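Local coordinates for protein diguanylate cyclase (Pseudomonas aeruginosa, PDB 5M3C) that joins a GGDEF domain to an EAL domain in one chain and binds guanosine-5'-triphosphate and calcium ions, at residues Leu280-Glu285 / Gly320-Leu324. Numbering follows the deposited sequence.
Sequences LIERLE and GLKRL
Ile281 points from helix 280-291 into a hollow on helix 312-324. The floor of the hollow is Gly320, which has no side chain to block the way. The CD1 methyl of Ile281 rests on the bare backbone there, 3.7 Å from Gly320 CA. With CG1 beside its own backbone N (chi1 -53°), Ile281 sends its two branches to different neighbours. CG1 leads to CD1 and the glycine, while CG2 meets Leu324 CD1 at 3.6 Å. Leu324 is the answering bump. Its CD1 rests against both Ile281 CG2 and the Ile281 carbonyl oxygen, with the CB atoms of Leu284 and Glu285 beside it. The helices run nearly parallel, with segment axes 10.2 Å apart and an angle of 21°. They are neighbouring helices on the outside of the TIM-barrel-like EAL domain, packed over its parallel strands. Strand 298-303 and the short helix 304-307 lie between them in the chain. Deeper in, Leu321 CD2 lies 3.8 Å from Leu284 CD1, and these two side chains meet at about a right angle. Leu280 CD2 reaches Leu321 CD2 more loosely, at 4.4 Å. Both Leu284 and Leu321 touch Leu300 of strand 298-303, and Leu275 adds to this buried side. On the outer side, the extended chain of Glu285 passes across the end of Leu324. Glu285 OE2 is 3.5 Å from Leu324 CD2, a van der Waals contact between a carboxylate oxygen and a methyl.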
ATOM      1  N   LEU B 280       2.384   8.849  23.837  1.00 89.21           N
ATOM      2  CA  LEU B 280       1.283   9.660  23.326  1.00 86.66           C
ATOM      3  C   LEU B 280       0.101   9.724  24.290  1.00 85.34           C
ATOM      4  O   LEU B 280      -0.281  10.806  24.733  1.00 85.41           O
ATOM      5  CB  LEU B 280       0.814   9.125  21.972  1.00 85.77           C
ATOM      6  CG  LEU B 280      -0.398   9.838  21.368  1.00 85.45           C
ATOM      7  CD1 LEU B 280      -0.132  11.328  21.213  1.00 85.22           C
ATOM      8  CD2 LEU B 280      -0.779   9.218  20.033  1.00 85.32           C
ATOM      9  N   ILE B 281      -0.478   8.571  24.610  1.00 84.70           N
ATOM     10  CA  ILE B 281      -1.675   8.532  25.450  1.00 85.32           C
ATOM     11  C   ILE B 281      -1.407   9.137  26.826  1.00 86.15           C
ATOM     12  O   ILE B 281      -2.226   9.898  27.345  1.00 86.42           O
ATOM     13  CB  ILE B 281      -2.204   7.097  25.639  1.00 84.80           C
ATOM     14  CG1 ILE B 281      -2.401   6.414  24.283  1.00 84.80           C
ATOM     15  CG2 ILE B 281      -3.511   7.122  26.420  1.00 84.46           C
ATOM     16  CD1 ILE B 281      -3.003   5.029  24.372  1.00 85.02           C
ATOM     17  N   GLU B 282      -0.265   8.795  27.414  1.00 85.33           N
ATOM     18  CA  GLU B 282       0.097   9.310  28.731  1.00 83.64           C
ATOM     19  C   GLU B 282       0.198  10.826  28.673  1.00 79.67           C
ATOM     20  O   GLU B 282      -0.324  11.535  29.533  1.00 78.27           O
ATOM     21  CB  GLU B 282       1.432   8.720  29.199  1.00 86.44           C
ATOM     22  CG  GLU B 282       1.323   7.367  29.893  1.00 87.66           C
ATOM     23  CD  GLU B 282       0.904   6.241  28.964  1.00 88.42           C
ATOM     24  OE1 GLU B 282       0.816   5.088  29.439  1.00 88.61           O
ATOM     25  OE2 GLU B 282       0.664   6.497  27.764  1.00 89.44           O
ATOM     26  N   ARG B 283       0.875  11.307  27.638  1.00 76.81           N
ATOM     27  CA  ARG B 283       1.075  12.733  27.430  1.00 74.80           C
ATOM     28  C   ARG B 283      -0.229  13.454  27.110  1.00 72.16           C
ATOM     29  O   ARG B 283      -0.488  14.540  27.621  1.00 71.83           O
ATOM     30  CB  ARG B 283       2.068  12.952  26.291  1.00 74.63           C
ATOM     31  CG  ARG B 283       1.994  14.331  25.662  1.00 74.86           C
ATOM     32  CD  ARG B 283       2.160  15.430  26.695  1.00 74.62           C
ATOM     33  NE  ARG B 283       2.856  16.578  26.128  1.00 74.66           N
ATOM     34  CZ  ARG B 283       3.071  17.721  26.769  1.00 74.96           C
ATOM     35  NH1 ARG B 283       3.719  18.703  26.160  1.00 75.16           N
ATOM     36  NH2 ARG B 283       2.640  17.888  28.014  1.00 74.98           N
ATOM     37  N   LEU B 284      -1.039  12.857  26.247  1.00 70.14           N
ATOM     38  CA  LEU B 284      -2.303  13.466  25.865  1.00 69.18           C
ATOM     39  C   LEU B 284      -3.182  13.707  27.080  1.00 68.10           C
ATOM     40  O   LEU B 284      -3.744  14.785  27.252  1.00 67.96           O
ATOM     41  CB  LEU B 284      -3.044  12.587  24.858  1.00 69.90           C
ATOM     42  CG  LEU B 284      -3.242  13.236  23.492  1.00 70.02           C
ATOM     43  CD1 LEU B 284      -3.886  12.258  22.523  1.00 70.69           C
ATOM     44  CD2 LEU B 284      -4.090  14.490  23.635  1.00 69.82           C
ATOM     45  N   GLU B 285      -3.253  12.720  27.952  1.00 67.28           N
ATOM     46  CA  GLU B 285      -4.094  12.810  29.128  1.00 65.64           C
ATOM     47  C   GLU B 285      -3.634  13.966  29.954  1.00 68.44           C
ATOM     48  O   GLU B 285      -4.406  14.820  30.316  1.00 69.61           O
ATOM     49  CB  GLU B 285      -3.904  11.527  29.925  1.00 30.00           C
ATOM     50  CG  GLU B 285      -4.854  11.279  31.076  1.00 30.00           C
ATOM     51  CD  GLU B 285      -4.689   9.895  31.672  1.00 30.00           C
ATOM     52  OE1 GLU B 285      -4.922   9.727  32.872  1.00 30.00           O
ATOM     53  OE2 GLU B 285      -4.321   8.966  30.949  1.00 30.00           O
ATOM     54  N   GLY B 320      -6.812   2.779  22.670  1.00 85.91           N
ATOM     55  CA  GLY B 320      -6.311   3.527  23.821  1.00 84.00           C
ATOM     56  C   GLY B 320      -6.760   4.976  23.817  1.00 82.12           C
ATOM     57  O   GLY B 320      -7.081   5.539  24.865  1.00 82.90           O
ATOM     58  N   LEU B 321      -6.784   5.582  22.635  1.00 79.40           N
ATOM     59  CA  LEU B 321      -7.219   6.965  22.497  1.00 78.39           C
ATOM     60  C   LEU B 321      -8.709   7.089  22.790  1.00 79.07           C
ATOM     61  O   LEU B 321      -9.151   8.080  23.370  1.00 78.79           O
ATOM     62  CB  LEU B 321      -6.906   7.493  21.094  1.00 77.69           C
ATOM     63  CG  LEU B 321      -5.420   7.678  20.767  1.00 76.22           C
ATOM     64  CD1 LEU B 321      -5.233   8.118  19.324  1.00 75.38           C
ATOM     65  CD2 LEU B 321      -4.782   8.679  21.716  1.00 76.05           C
ATOM     66  N   LYS B 322      -9.481   6.080  22.393  1.00 80.55           N
ATOM     67  CA  LYS B 322     -10.916   6.071  22.669  1.00 82.71           C
ATOM     68  C   LYS B 322     -11.180   5.839  24.154  1.00 83.58           C
ATOM     69  O   LYS B 322     -12.111   6.408  24.727  1.00 84.00           O
ATOM     70  CB  LYS B 322     -11.620   4.997  21.840  1.00 82.50           C
ATOM     71  CG  LYS B 322     -11.849   5.393  20.393  1.00 83.11           C
ATOM     72  CD  LYS B 322     -12.862   6.523  20.263  1.00 83.93           C
ATOM     73  CE  LYS B 322     -14.273   6.067  20.595  1.00 84.26           C
ATOM     74  NZ  LYS B 322     -15.276   7.138  20.338  1.00 83.88           N
ATOM     75  N   ARG B 323     -10.348   5.007  24.768  1.00 83.59           N
ATOM     76  CA  ARG B 323     -10.450   4.722  26.191  1.00 84.62           C
ATOM     77  C   ARG B 323     -10.349   6.022  26.984  1.00 83.40           C
ATOM     78  O   ARG B 323     -10.973   6.167  28.036  1.00 84.11           O
ATOM     79  CB  ARG B 323      -9.340   3.758  26.611  1.00 86.57           C
ATOM     80  CG  ARG B 323      -9.773   2.675  27.589  1.00 88.14           C
ATOM     81  CD  ARG B 323      -8.747   1.552  27.643  1.00 88.93           C
ATOM     82  NE  ARG B 323      -8.400   1.072  26.305  1.00 90.18           N
ATOM     83  CZ  ARG B 323      -7.368   0.279  26.031  1.00 90.58           C
ATOM     84  NH1 ARG B 323      -7.135  -0.097  24.780  1.00 89.48           N
ATOM     85  NH2 ARG B 323      -6.566  -0.137  27.004  1.00 91.82           N
ATOM     86  N   LEU B 324      -9.561   6.966  26.475  1.00 81.67           N
ATOM     87  CA  LEU B 324      -9.440   8.284  27.096  1.00 80.75           C
ATOM     88  C   LEU B 324     -10.705   9.109  26.915  1.00 78.41           C
ATOM     89  O   LEU B 324     -11.035   9.934  27.764  1.00 78.49           O
ATOM     90  CB  LEU B 324      -8.250   9.057  26.523  1.00 82.13           C
ATOM     91  CG  LEU B 324      -6.883   8.779  27.149  1.00 83.41           C
ATOM     92  CD1 LEU B 324      -5.869   9.798  26.653  1.00 83.28           C
ATOM     93  CD2 LEU B 324      -6.961   8.798  28.670  1.00 84.19           C
TER